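Local coordinates for single-strand DNA-binding protein (Agrobacterium tumefaciens, PDB 3BTP) that binds single-stranded but not double-stranded DNA whatever its sequence and mediates the nuclear uptake of transferred T-DNA strands, at residues Arg113-Ile118 / Leu264-Gln269; Leu151-Asp154 / Asn158-Pro161; Asp212-Thr217 / Gln253-Ser258; Glu304-Ser309 / Met314-Tyr319. All coordinates share one frame; numbering follows the deposited sequence.

Contacts 1, 2 and 4 sit close together, with centres 10 to 12 Å apart, around the meeting place of two four-stranded antiparallel sheets. Contact 1 joins strand 117-124 of one sheet to strand 263-266 of the other. Contact 2 is the hairpin of strands 149-153 and 159-160 in the first sheet, and contact 4 the hairpin of strands 304-308 and 314-316 in the second. Contact 3 lies between two loops, about 14 Å centre to centre from contact 2. Both contacts 2 and 3 fall between the two segments of contact 1 in sequence, and contact 4 follows last. Salt bridges among contacts 1, 2 and 4 and a probable backbone bond between Tyr159 and Met314 join the two sheets.

Contact 1: Arg113-Ile118 / Leu264-Gln269; sequences RTDEYI and LIKTPQ
Asp115 and Lys266 meet through a salt bridge, with Lys266 NZ 2.9 Å from Asp115 OD2. The two side chains cross at about a right angle, and the ammonium group takes the anti lone pair of OD2, on the side away from OD1. Arg113 reaches both oxygens of the same carboxylate with its guanidinium edge: NH1 donates to Asp115 OD1 at 2.8 Å and also lies 2.7 Å from Asp115 OD2 as a salt bridge. Beside the charges, Ile118 and Leu264 touch tip to tip, CD1 to CD1 at 4.1 Å, and the Ile118 methyl also lies 4.2 Å from Lys266 CD. The contact joins the start of strand 117-124 and the turn before it to strand 263-266 of a second antiparallel sheet. Lys266 starts out extended and then bends at chi3 (78°) and chi4 (50°), which carries NZ round to the acid. On the other side, a type I beta turn from Arg113 to Glu116 presents Asp115 just ahead of its strand. Farther out, Arg153 NH1 makes another salt bridge to Asp115 OD2, and this gathering of positive groups probably keeps the carboxylate ionised. Thr132 of strand 127-132 packs against Asp115, Ile118 and Lys266.

Contact 2: Leu151-Asp154 / Asn158-Pro161; sequences LYRD and NYYP
Tyr152 and Tyr160 form an antiparallel hydrogen-bonded pair, with Tyr152 N 2.8 Å from Tyr160 O and Tyr160 N 2.9 Å from Tyr152 O, and Arg153 and Tyr159 follow as a non-hydrogen-bonded pair. The side chains of this second pair share one face of the sheet. The backbone and CB of Arg153 lie over the Tyr159 ring, CB 3.4 Å from Tyr159 CE1, and the chain then runs on extended past the phenol end. Arg153 follows the ring because chi1 (-168°) sends CG away from the backbone N, and NH1 can donate to Tyr159 OH at 3.1 Å; the hydroxyl lies in the guanidinium plane, and the ring stands 78° to that plane. Both polar ends have further partners: Glu304, besides Asp115, forms a salt bridge to Arg153 NH1, and Tyr159 OH makes a probable, very short hydrogen bond to Asp115 O.

Asp154 closes the pairing at the turn end. Its N donates to Asn158 O, while its carboxylate receives two bonds in return. Asn158 ND2 comes to the syn lone pair of Asp154 OD2 at 2.9 Å, whereas Asn158 N meets Asp154 OD1 from above the carboxylate plane at 3.1 Å. OD2 also lies at the edge of the Tyr160 ring, 3.2 Å from Tyr160 CE2, and a water bridges it to the Tyr160 hydroxyl. At the far end Leu151 CD2 packs on Pro161, the N-cap of helix 162-167. The whole is a beta hairpin whose second strand is last in its four-stranded sheet and, through the backbone bond of Tyr159 with Met314, adjoins the second sheet.

Contact 3: Asp212-Thr217 / Gln253-Ser258; sequences DIFYQT and QFQAGS
Phe214 and Gln255 carry a CH-pi contact between two irregular loops, one following helix 186-206 and the other preceding strand 263-266; the second loop makes a type I beta turn from Phe254 to Gly257. Gln255 CB stands almost exactly over the middle of the phenyl ring, 3.5 Å from its centroid and only 3° off the ring normal. CG continues the contact across the same face and lies 3.7 Å from Phe214 CZ. There the glutamine bends at chi2 (92°), which leads the amide away from the ring, and NE2 makes a weak hydrogen bond to Ala147 O. On the opposite face Asp212 CB, from the same loop as the ring, lies nearer the rim, so methylene groups flank the phenyl on both sides, one centred and one offset.

Apolar packing alongside is looser. Ala256 CB approaches the stem of the phenylalanine, 4.3 Å from Phe214 CB, and Pro162 and Arg150 add to the surroundings of the aromatic side chain.

Backbone hydrogen bonds shape the turn that presents these groups: Gly257 N donates to Phe254 O at 3.0 Å, and Ser258 N reaches Gln253 O more weakly. Gly257 adopts a positive phi, as does Phe214 across the contact, whose left-handed backbone directs its CB at the turn. Beside that stem, Ala256 CB also rests 3.8 Å from Phe214 O.

Contact 4: Glu304-Ser309 / Met314-Tyr319; sequences EIKLKS and MHDSKY
The beta hairpin of strands 304-308 and 314-316 brings Lys306 opposite Asp316, where strand gives way to helix. Lys306 NZ lies 2.9 Å from Asp316 OD1, meeting it on the anti side but 25° out of the carboxylate plane, and 2.6 Å from Glu304 OE1, which it approaches from above the carboxylate plane. The bend at chi2 (-58°) swings the lysine chain alongside Asp316, and its ammonium group, also bonded to Gly157 O, stands between two acids whose planes are nearly perpendicular. Asp316 OD2 turns to the helix as N-cap, accepting weak bonds from Lys318 N and Tyr319 N.

Leu307 and His315 are the hydrogen-bonded pair, with Leu307 N 2.7 Å from His315 O, and Ser317 N extends the pairing to Ile305 O. A water links Ile305 N, Asp316 OD1 and Ser317 OG. On the face with Lys306, Met314 curls back so that CE touches Lys308 N at 3.3 Å. On the other face Ser309 CB meets the His315 ring edge, 3.7 Å from CD2, and His315 NE2 is hydrogen-bonded to an acidic side chain of the chain of another protein. The arrangement is that of a hairpin running directly into an aspartate-capped helix, 317-323.

Contact 1: Arg113-Ile118 / Leu264-Gln269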
loop_
_atom_site.group_PDB
_atom_site.type_symbol
_atom_site.label_atom_id
_atom_site.label_comp_id
_atom_site.label_asym_id
_atom_site.label_seq_id
_atom_site.Cartn_x
_atom_site.Cartn_y
_atom_site.Cartn_z
ATOM N N ARG A 113 0.762 -16.215 -14.596
ATOM C CA ARG A 113 1.385 -15.069 -15.233
ATOM C C ARG A 113 2.771 -15.433 -15.665
ATOM O O ARG A 113 3.508 -16.107 -14.940
ATOM C CB ARG A 113 1.479 -13.929 -14.253
ATOM C CG ARG A 113 0.167 -13.217 -13.927
ATOM C CD ARG A 113 0.631 -11.852 -13.494
ATOM N NE ARG A 113 -0.153 -10.854 -14.144
ATOM C CZ ARG A 113 0.264 -9.862 -14.900
ATOM N NH1 ARG A 113 1.529 -9.647 -15.142
ATOM N NH2 ARG A 113 -0.663 -9.059 -15.386
ATOM N N THR A 114 3.129 -14.964 -16.844
ATOM C CA THR A 114 4.480 -15.128 -17.388
ATOM C C THR A 114 5.596 -14.339 -16.636
ATOM O O THR A 114 6.755 -14.650 -16.766
ATOM C CB THR A 114 4.498 -14.734 -18.873
ATOM O OG1 THR A 114 4.150 -13.347 -18.991
ATOM C CG2 THR A 114 3.504 -15.658 -19.714
ATOM N N ASP A 115 5.210 -13.348 -15.838
ATOM C CA ASP A 115 6.105 -12.486 -15.090
ATOM C C ASP A 115 5.933 -12.620 -13.572
ATOM O O ASP A 115 6.236 -11.703 -12.819
ATOM C CB ASP A 115 5.882 -11.022 -15.560
ATOM C CG ASP A 115 4.489 -10.480 -15.191
ATOM O OD1 ASP A 115 3.753 -11.270 -14.597
ATOM O OD2 ASP A 115 4.140 -9.285 -15.464
ATOM N N GLU A 116 5.462 -13.774 -13.119
ATOM C CA GLU A 116 5.153 -14.026 -11.699
ATOM C C GLU A 116 6.435 -14.097 -10.811
ATOM O O GLU A 116 6.352 -14.043 -9.571
ATOM C CB GLU A 116 4.295 -15.313 -11.588
ATOM C CG GLU A 116 5.014 -16.648 -11.991
ATOM C CD GLU A 116 4.168 -17.968 -11.638
ATOM O OE1 GLU A 116 3.131 -17.942 -10.895
ATOM O OE2 GLU A 116 4.566 -19.052 -12.113
ATOM N N TYR A 117 7.609 -14.291 -11.467
ATOM C CA TYR A 117 8.889 -14.038 -10.825
ATOM C C TYR A 117 9.925 -13.467 -11.788
ATOM O O TYR A 117 9.806 -13.587 -13.034
ATOM C CB TYR A 117 9.413 -15.216 -9.925
ATOM C CG TYR A 117 9.924 -16.426 -10.712
ATOM C CD1 TYR A 117 11.239 -16.451 -11.223
ATOM C CD2 TYR A 117 9.062 -17.515 -10.995
ATOM C CE1 TYR A 117 11.715 -17.528 -11.972
ATOM C CE2 TYR A 117 9.526 -18.615 -11.699
ATOM C CZ TYR A 117 10.847 -18.609 -12.202
ATOM O OH TYR A 117 11.283 -19.673 -12.930
ATOM N N ILE A 118 10.901 -12.796 -11.177
ATOM C CA ILE A 118 12.077 -12.298 -11.824
ATOM C C ILE A 118 13.303 -12.850 -11.046
ATOM O O ILE A 118 13.324 -12.826 -9.814
ATOM C CB ILE A 118 12.100 -10.752 -11.818
ATOM C CG1 ILE A 118 10.840 -10.149 -12.498
ATOM C CG2 ILE A 118 13.382 -10.220 -12.442
ATOM C CD1 ILE A 118 10.678 -8.678 -12.283
ATOM N N LEU A 264 13.416 -0.525 -10.903
ATOM C CA LEU A 264 13.289 -1.658 -11.849
ATOM C C LEU A 264 12.278 -1.319 -12.955
ATOM O O LEU A 264 11.124 -1.057 -12.682
ATOM C CB LEU A 264 12.830 -2.922 -11.066
ATOM C CG LEU A 264 12.791 -4.343 -11.716
ATOM C CD1 LEU A 264 12.500 -5.378 -10.613
ATOM C CD2 LEU A 264 11.731 -4.468 -12.778
ATOM N N ILE A 265 12.691 -1.393 -14.217
ATOM C CA ILE A 265 11.814 -1.148 -15.349
ATOM C C ILE A 265 11.548 -2.511 -15.968
ATOM O O ILE A 265 12.454 -3.266 -16.229
ATOM C CB ILE A 265 12.548 -0.284 -16.442
ATOM C CG1 ILE A 265 13.264 0.957 -15.834
ATOM C CG2 ILE A 265 11.644 -0.000 -17.742
ATOM C CD1 ILE A 265 12.369 2.008 -15.330
ATOM N N LYS A 266 10.304 -2.840 -16.233
ATOM C CA LYS A 266 10.020 -4.104 -16.873
ATOM C C LYS A 266 9.253 -3.781 -18.157
ATOM O O LYS A 266 8.089 -3.384 -18.077
ATOM C CB LYS A 266 9.176 -4.989 -15.979
ATOM C CG LYS A 266 8.903 -6.383 -16.619
ATOM C CD LYS A 266 8.462 -7.464 -15.581
ATOM C CE LYS A 266 7.059 -7.325 -15.204
ATOM N NZ LYS A 266 5.980 -7.212 -16.292
ATOM N N THR A 267 9.891 -3.962 -19.323
ATOM C CA THR A 267 9.291 -3.535 -20.606
ATOM C C THR A 267 8.130 -4.466 -20.993
ATOM O O THR A 267 7.989 -5.553 -20.418
ATOM C CB THR A 267 10.362 -3.578 -21.781
ATOM O OG1 THR A 267 10.501 -4.929 -22.250
ATOM C CG2 THR A 267 11.731 -3.039 -21.383
ATOM N N PRO A 268 7.315 -4.075 -22.008
ATOM C CA PRO A 268 6.256 -4.954 -22.503
ATOM C C PRO A 268 6.732 -6.345 -22.971
ATOM O O PRO A 268 5.925 -7.308 -22.989
ATOM C CB PRO A 268 5.702 -4.152 -23.671
ATOM C CG PRO A 268 5.928 -2.686 -23.204
ATOM C CD PRO A 268 7.313 -2.771 -22.728
ATOM N N GLN A 269 8.014 -6.450 -23.353
ATOM C CA GLN A 269 8.634 -7.788 -23.650
ATOM C C GLN A 269 9.161 -8.548 -22.402
ATOM O O GLN A 269 9.681 -9.673 -22.541
ATOM C CB GLN A 269 9.780 -7.663 -24.695
ATOM C CG GLN A 269 9.348 -7.027 -26.017
ATOM C CD GLN A 269 9.012 -5.493 -25.948
ATOM O OE1 GLN A 269 9.703 -4.703 -25.281
ATOM N NE2 GLN A 269 7.981 -5.086 -26.684
#

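Contact 2: Leu151-Asp154 / Asn158-Pro161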
loop_
_atom_site.group_PDB
_atom_site.type_symbol
_atom_site.label_atom_id
_atom_site.label_comp_id
_atom_site.label_asym_id
_atom_site.label_seq_id
_atom_site.Cartn_x
_atom_site.Cartn_y
_atom_site.Cartn_z
ATOM N N LEU A 151 12.411 -12.496 -7.139
ATOM C CA LEU A 151 11.384 -11.481 -6.891
ATOM C C LEU A 151 10.020 -12.077 -7.279
ATOM O O LEU A 151 9.909 -12.557 -8.375
ATOM C CB LEU A 151 11.715 -10.185 -7.666
ATOM C CG LEU A 151 12.903 -9.316 -7.178
ATOM C CD1 LEU A 151 13.100 -8.029 -7.997
ATOM C CD2 LEU A 151 12.776 -8.866 -5.668
ATOM N N TYR A 152 9.047 -12.136 -6.334
ATOM C CA TYR A 152 7.697 -12.709 -6.592
ATOM C C TYR A 152 6.657 -11.577 -6.804
ATOM O O TYR A 152 6.571 -10.675 -5.975
ATOM C CB TYR A 152 7.271 -13.560 -5.411
ATOM C CG TYR A 152 8.261 -14.621 -5.067
ATOM C CD1 TYR A 152 8.217 -15.858 -5.713
ATOM C CD2 TYR A 152 9.280 -14.388 -4.130
ATOM C CE1 TYR A 152 9.146 -16.826 -5.439
ATOM C CE2 TYR A 152 10.227 -15.356 -3.839
ATOM C CZ TYR A 152 10.128 -16.579 -4.486
ATOM O OH TYR A 152 11.001 -17.579 -4.189
ATOM N N ARG A 153 5.905 -11.626 -7.885
ATOM C CA ARG A 153 4.899 -10.610 -8.208
ATOM C C ARG A 153 3.698 -10.843 -7.264
ATOM O O ARG A 153 3.287 -11.983 -7.078
ATOM C CB ARG A 153 4.444 -10.773 -9.649
ATOM C CG ARG A 153 3.614 -9.583 -10.184
ATOM C CD ARG A 153 2.901 -9.935 -11.541
ATOM N NE ARG A 153 2.084 -8.792 -12.009
ATOM C CZ ARG A 153 2.554 -7.692 -12.614
ATOM N NH1 ARG A 153 3.855 -7.563 -12.914
ATOM N NH2 ARG A 153 1.707 -6.715 -12.967
ATOM N N ASP A 154 3.173 -9.794 -6.616
ATOM C CA ASP A 154 1.967 -9.931 -5.789
ATOM C C ASP A 154 0.745 -9.573 -6.637
ATOM O O ASP A 154 0.879 -9.425 -7.850
ATOM C CB ASP A 154 2.045 -9.147 -4.464
ATOM C CG ASP A 154 1.842 -7.609 -4.611
ATOM O OD1 ASP A 154 1.587 -7.095 -5.731
ATOM O OD2 ASP A 154 2.012 -6.890 -3.562
ATOM N N ASN A 158 3.586 -5.420 -7.396
ATOM C CA ASN A 158 4.754 -5.260 -6.490
ATOM C C ASN A 158 5.539 -6.553 -6.534
ATOM O O ASN A 158 4.948 -7.626 -6.757
ATOM C CB ASN A 158 4.341 -5.023 -5.051
ATOM C CG ASN A 158 3.350 -3.873 -4.897
ATOM O OD1 ASN A 158 3.441 -2.825 -5.539
ATOM N ND2 ASN A 158 2.381 -4.086 -4.032
ATOM N N TYR A 159 6.846 -6.448 -6.342
ATOM C CA TYR A 159 7.739 -7.603 -6.350
ATOM C C TYR A 159 8.460 -7.728 -4.991
ATOM O O TYR A 159 9.145 -6.793 -4.505
ATOM C CB TYR A 159 8.733 -7.539 -7.571
ATOM C CG TYR A 159 8.124 -8.018 -8.907
ATOM C CD1 TYR A 159 8.188 -9.328 -9.290
ATOM C CD2 TYR A 159 7.438 -7.159 -9.731
ATOM C CE1 TYR A 159 7.630 -9.780 -10.505
ATOM C CE2 TYR A 159 6.836 -7.591 -10.947
ATOM C CZ TYR A 159 6.952 -8.904 -11.327
ATOM O OH TYR A 159 6.361 -9.359 -12.493
ATOM N N TYR A 160 8.315 -8.897 -4.396
ATOM C CA TYR A 160 8.849 -9.202 -3.052
ATOM C C TYR A 160 9.985 -10.164 -3.168
ATOM O O TYR A 160 9.865 -11.169 -3.863
ATOM C CB TYR A 160 7.802 -9.908 -2.178
ATOM C CG TYR A 160 6.714 -9.020 -1.616
ATOM C CD1 TYR A 160 6.741 -8.640 -0.273
ATOM C CD2 TYR A 160 5.669 -8.540 -2.426
ATOM C CE1 TYR A 160 5.754 -7.853 0.255
ATOM C CE2 TYR A 160 4.688 -7.706 -1.913
ATOM C CZ TYR A 160 4.731 -7.371 -0.557
ATOM O OH TYR A 160 3.740 -6.601 0.027
ATOM N N PRO A 161 11.084 -9.870 -2.431
ATOM C CA PRO A 161 12.197 -10.818 -2.303
ATOM C C PRO A 161 11.787 -11.798 -1.237
ATOM O O PRO A 161 10.808 -11.541 -0.548
ATOM C CB PRO A 161 13.394 -9.920 -1.879
ATOM C CG PRO A 161 12.738 -8.758 -1.087
ATOM C CD PRO A 161 11.291 -8.610 -1.651
HETATM O O HOH W 1 1.516 -6.941 -0.951
#

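Contact 3: Asp212-Thr217 / Gln253-Ser258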
loop_
_atom_site.group_PDB
_atom_site.type_symbol
_atom_site.label_atom_id
_atom_site.label_comp_id
_atom_site.label_asym_id
_atom_site.label_seq_id
_atom_site.Cartn_x
_atom_site.Cartn_y
_atom_site.Cartn_z
ATOM N N ASP A 212 14.855 -21.579 -0.613
ATOM C CA ASP A 212 15.348 -20.893 0.606
ATOM C C ASP A 212 14.605 -19.584 0.843
ATOM O O ASP A 212 14.284 -18.899 -0.070
ATOM C CB ASP A 212 16.865 -20.648 0.549
ATOM C CG ASP A 212 17.685 -21.956 0.709
ATOM O OD1 ASP A 212 17.119 -23.062 0.931
ATOM O OD2 ASP A 212 18.915 -21.866 0.584
ATOM N N ILE A 213 14.390 -19.259 2.109
ATOM C CA ILE A 213 13.634 -18.080 2.539
ATOM C C ILE A 213 14.556 -16.890 2.825
ATOM O O ILE A 213 14.215 -15.731 2.468
ATOM C CB ILE A 213 12.745 -18.417 3.760
ATOM C CG1 ILE A 213 11.725 -19.474 3.399
ATOM C CG2 ILE A 213 11.967 -17.219 4.126
ATOM C CD1 ILE A 213 11.296 -20.399 4.525
ATOM N N PHE A 214 15.742 -17.185 3.395
ATOM C CA PHE A 214 16.807 -16.185 3.668
ATOM C C PHE A 214 16.411 -15.203 4.736
ATOM O O PHE A 214 16.785 -14.005 4.700
ATOM C CB PHE A 214 17.294 -15.436 2.393
ATOM C CG PHE A 214 17.725 -16.350 1.275
ATOM C CD1 PHE A 214 18.917 -17.080 1.372
ATOM C CD2 PHE A 214 16.949 -16.471 0.109
ATOM C CE1 PHE A 214 19.310 -17.923 0.333
ATOM C CE2 PHE A 214 17.334 -17.309 -0.933
ATOM C CZ PHE A 214 18.517 -18.030 -0.829
ATOM N N TYR A 215 15.711 -15.717 5.731
ATOM C CA TYR A 215 15.290 -14.923 6.871
ATOM C C TYR A 215 16.398 -14.778 7.942
ATOM O O TYR A 215 16.238 -13.976 8.884
ATOM C CB TYR A 215 14.049 -15.526 7.498
ATOM C CG TYR A 215 14.300 -16.911 8.017
ATOM C CD1 TYR A 215 14.866 -17.109 9.281
ATOM C CD2 TYR A 215 14.026 -18.039 7.230
ATOM C CE1 TYR A 215 15.139 -18.411 9.766
ATOM C CE2 TYR A 215 14.264 -19.302 7.696
ATOM C CZ TYR A 215 14.823 -19.496 8.965
ATOM O OH TYR A 215 15.069 -20.787 9.454
ATOM N N GLN A 216 17.472 -15.569 7.826
ATOM C CA GLN A 216 18.599 -15.580 8.821
ATOM C C GLN A 216 19.247 -14.229 8.942
ATOM O O GLN A 216 19.606 -13.625 7.930
ATOM C CB GLN A 216 19.665 -16.675 8.503
ATOM C CG GLN A 216 19.156 -18.148 8.613
ATOM C CD GLN A 216 18.363 -18.698 7.391
ATOM O OE1 GLN A 216 18.158 -18.016 6.402
ATOM N NE2 GLN A 216 17.892 -19.946 7.502
ATOM N N THR A 217 19.366 -13.753 10.184
ATOM C CA THR A 217 19.966 -12.429 10.477
ATOM C C THR A 217 21.503 -12.549 10.541
ATOM O O THR A 217 22.045 -13.638 10.728
ATOM C CB THR A 217 19.417 -11.767 11.774
ATOM O OG1 THR A 217 19.721 -12.591 12.883
ATOM C CG2 THR A 217 17.888 -11.601 11.742
ATOM N N GLN A 253 22.676 -11.232 2.184
ATOM C CA GLN A 253 22.169 -9.936 1.824
ATOM C C GLN A 253 21.638 -9.847 0.408
ATOM O O GLN A 253 20.620 -9.244 0.208
ATOM C CB GLN A 253 23.201 -8.835 2.026
ATOM C CG GLN A 253 23.752 -8.677 3.459
ATOM C CD GLN A 253 24.251 -7.225 3.675
ATOM O OE1 GLN A 253 23.511 -6.351 4.243
ATOM N NE2 GLN A 253 25.453 -6.942 3.182
ATOM N N PHE A 254 22.334 -10.396 -0.568
ATOM C CA PHE A 254 21.888 -10.275 -1.949
ATOM C C PHE A 254 20.561 -11.040 -2.144
ATOM O O PHE A 254 19.610 -10.479 -2.636
ATOM C CB PHE A 254 22.946 -10.747 -2.964
ATOM C CG PHE A 254 22.429 -10.726 -4.382
ATOM C CD1 PHE A 254 21.999 -9.541 -4.967
ATOM C CD2 PHE A 254 22.321 -11.884 -5.106
ATOM C CE1 PHE A 254 21.448 -9.551 -6.264
ATOM C CE2 PHE A 254 21.781 -11.884 -6.375
ATOM C CZ PHE A 254 21.381 -10.718 -6.946
ATOM N N GLN A 255 20.515 -12.297 -1.718
ATOM C CA GLN A 255 19.375 -13.159 -1.844
ATOM C C GLN A 255 18.168 -12.702 -1.093
ATOM O O GLN A 255 17.067 -12.999 -1.532
ATOM C CB GLN A 255 19.707 -14.538 -1.338
ATOM C CG GLN A 255 20.593 -15.338 -2.248
ATOM C CD GLN A 255 22.048 -15.163 -1.891
ATOM O OE1 GLN A 255 22.376 -14.481 -0.930
ATOM N NE2 GLN A 255 22.935 -15.746 -2.692
ATOM N N ALA A 256 18.370 -12.057 0.072
ATOM C CA ALA A 256 17.293 -11.468 0.859
ATOM C C ALA A 256 16.690 -10.229 0.223
ATOM O O ALA A 256 15.651 -9.791 0.657
ATOM C CB ALA A 256 17.740 -11.182 2.286
ATOM N N GLY A 257 17.314 -9.669 -0.807
ATOM C CA GLY A 257 16.743 -8.475 -1.494
ATOM C C GLY A 257 17.321 -7.169 -0.964
ATOM O O GLY A 257 16.971 -6.060 -1.428
ATOM N N SER A 258 18.265 -7.286 -0.017
ATOM C CA SER A 258 18.812 -6.106 0.615
ATOM C C SER A 258 19.988 -5.456 -0.093
ATOM O O SER A 258 20.759 -4.763 0.554
ATOM C CB SER A 258 18.986 -6.310 2.139
ATOM O OG SER A 258 17.714 -5.880 2.781
#

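Contact 4: Glu304-Ser309 / Met314-Tyr319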
loop_
_atom_site.group_PDB
_atom_site.type_symbol
_atom_site.label_atom_id
_atom_site.label_comp_id
_atom_site.label_asym_id
_atom_site.label_seq_id
_atom_site.Cartn_x
_atom_site.Cartn_y
_atom_site.Cartn_z
ATOM N N GLU A 304 6.238 -1.328 -17.021
ATOM C CA GLU A 304 6.030 -1.184 -15.564
ATOM C C GLU A 304 7.258 -0.579 -14.897
ATOM O O GLU A 304 8.350 -0.896 -15.246
ATOM C CB GLU A 304 5.725 -2.540 -14.966
ATOM C CG GLU A 304 4.273 -2.893 -15.140
ATOM C CD GLU A 304 3.927 -4.341 -14.717
ATOM O OE1 GLU A 304 4.705 -5.031 -13.964
ATOM O OE2 GLU A 304 2.824 -4.762 -15.144
ATOM N N ILE A 305 7.066 0.279 -13.925
ATOM C CA ILE A 305 8.188 0.814 -13.176
ATOM C C ILE A 305 7.975 0.496 -11.728
ATOM O O ILE A 305 6.951 0.842 -11.193
ATOM C CB ILE A 305 8.316 2.403 -13.301
ATOM C CG1 ILE A 305 8.403 2.859 -14.784
ATOM C CG2 ILE A 305 9.551 2.895 -12.503
ATOM C CD1 ILE A 305 8.161 4.329 -14.953
ATOM N N LYS A 306 8.976 -0.131 -11.102
ATOM C CA LYS A 306 9.046 -0.408 -9.675
ATOM C C LYS A 306 10.095 0.438 -9.008
ATOM O O LYS A 306 11.225 0.607 -9.495
ATOM C CB LYS A 306 9.456 -1.866 -9.392
ATOM C CG LYS A 306 8.874 -2.798 -10.382
ATOM C CD LYS A 306 7.313 -2.765 -10.452
ATOM C CE LYS A 306 6.861 -3.733 -11.600
ATOM N NZ LYS A 306 5.374 -3.959 -11.664
ATOM N N LEU A 307 9.699 0.887 -7.832
ATOM C CA LEU A 307 10.519 1.748 -6.987
ATOM C C LEU A 307 10.723 0.992 -5.650
ATOM O O LEU A 307 9.767 0.563 -4.989
ATOM C CB LEU A 307 9.779 3.054 -6.834
ATOM C CG LEU A 307 9.902 4.205 -7.833
ATOM C CD1 LEU A 307 10.730 3.985 -9.045
ATOM C CD2 LEU A 307 8.570 4.702 -8.199
ATOM N N LYS A 308 11.978 0.804 -5.309
ATOM C CA LYS A 308 12.377 0.065 -4.133
ATOM C C LYS A 308 12.075 0.714 -2.791
ATOM O O LYS A 308 12.283 1.913 -2.586
ATOM C CB LYS A 308 13.863 -0.175 -4.177
ATOM C CG LYS A 308 14.166 -1.237 -3.224
ATOM C CD LYS A 308 15.550 -1.780 -3.363
ATOM C CE LYS A 308 16.311 -1.446 -2.114
ATOM N NZ LYS A 308 17.095 -2.723 -1.839
ATOM N N SER A 309 11.613 -0.115 -1.892
ATOM C CA SER A 309 11.361 0.271 -0.545
ATOM C C SER A 309 12.645 -0.013 0.284
ATOM O O SER A 309 13.500 -0.827 -0.134
ATOM C CB SER A 309 10.109 -0.525 -0.086
ATOM O OG SER A 309 9.985 -0.532 1.298
ATOM N N MET A 314 9.968 -3.997 -4.189
ATOM C CA MET A 314 9.862 -3.139 -5.358
ATOM C C MET A 314 8.414 -2.894 -5.665
ATOM O O MET A 314 7.741 -3.721 -6.296
ATOM C CB MET A 314 10.545 -3.859 -6.528
ATOM C CG MET A 314 11.924 -4.232 -6.174
ATOM S SD MET A 314 13.235 -3.180 -6.794
ATOM C CE MET A 314 12.507 -1.803 -7.195
ATOM N N HIS A 315 7.918 -1.745 -5.204
ATOM C CA HIS A 315 6.555 -1.365 -5.386
ATOM C C HIS A 315 6.353 -0.774 -6.768
ATOM O O HIS A 315 7.154 0.080 -7.229
ATOM C CB HIS A 315 6.081 -0.355 -4.336
ATOM C CG HIS A 315 6.060 -0.868 -2.925
ATOM N ND1 HIS A 315 5.009 -1.618 -2.404
ATOM C CD2 HIS A 315 6.931 -0.696 -1.912
ATOM C CE1 HIS A 315 5.258 -1.909 -1.134
ATOM N NE2 HIS A 315 6.414 -1.350 -0.810
ATOM N N ASP A 316 5.303 -1.269 -7.442
ATOM C CA ASP A 316 4.842 -0.700 -8.663
ATOM C C ASP A 316 4.461 0.743 -8.386
ATOM O O ASP A 316 3.779 1.068 -7.405
ATOM C CB ASP A 316 3.624 -1.437 -9.195
ATOM C CG ASP A 316 3.261 -0.992 -10.623
ATOM O OD1 ASP A 316 3.994 -1.373 -11.615
ATOM O OD2 ASP A 316 2.277 -0.236 -10.743
ATOM N N SER A 317 4.899 1.604 -9.308
ATOM C CA SER A 317 4.670 3.061 -9.284
ATOM C C SER A 317 3.158 3.451 -9.226
ATOM O O SER A 317 2.753 4.333 -8.429
ATOM C CB SER A 317 5.400 3.664 -10.512
ATOM O OG SER A 317 4.604 3.496 -11.686
ATOM N N LYS A 318 2.320 2.791 -10.019
ATOM C CA LYS A 318 0.855 3.016 -9.951
ATOM C C LYS A 318 0.218 2.518 -8.654
ATOM O O LYS A 318 -0.693 3.132 -8.133
ATOM C CB LYS A 318 0.169 2.329 -11.150
ATOM C CG LYS A 318 0.761 2.742 -12.482
ATOM C CD LYS A 318 -0.118 2.312 -13.733
ATOM C CE LYS A 318 0.365 3.222 -15.003
ATOM N NZ LYS A 318 -0.747 3.931 -15.731
ATOM N N TYR A 319 0.653 1.372 -8.128
ATOM C CA TYR A 319 0.233 1.005 -6.766
ATOM C C TYR A 319 0.521 2.147 -5.714
ATOM O O TYR A 319 -0.330 2.529 -4.887
ATOM C CB TYR A 319 0.869 -0.298 -6.280
ATOM C CG TYR A 319 0.271 -0.651 -4.948
ATOM C CD1 TYR A 319 -1.069 -0.991 -4.846
ATOM C CD2 TYR A 319 1.014 -0.548 -3.776
ATOM C CE1 TYR A 319 -1.649 -1.298 -3.627
ATOM C CE2 TYR A 319 0.464 -0.855 -2.536
ATOM C CZ TYR A 319 -0.881 -1.197 -2.467
ATOM O OH TYR A 319 -1.456 -1.515 -1.251
HETATM O O HOH W 2 4.127 1.168 -12.945
#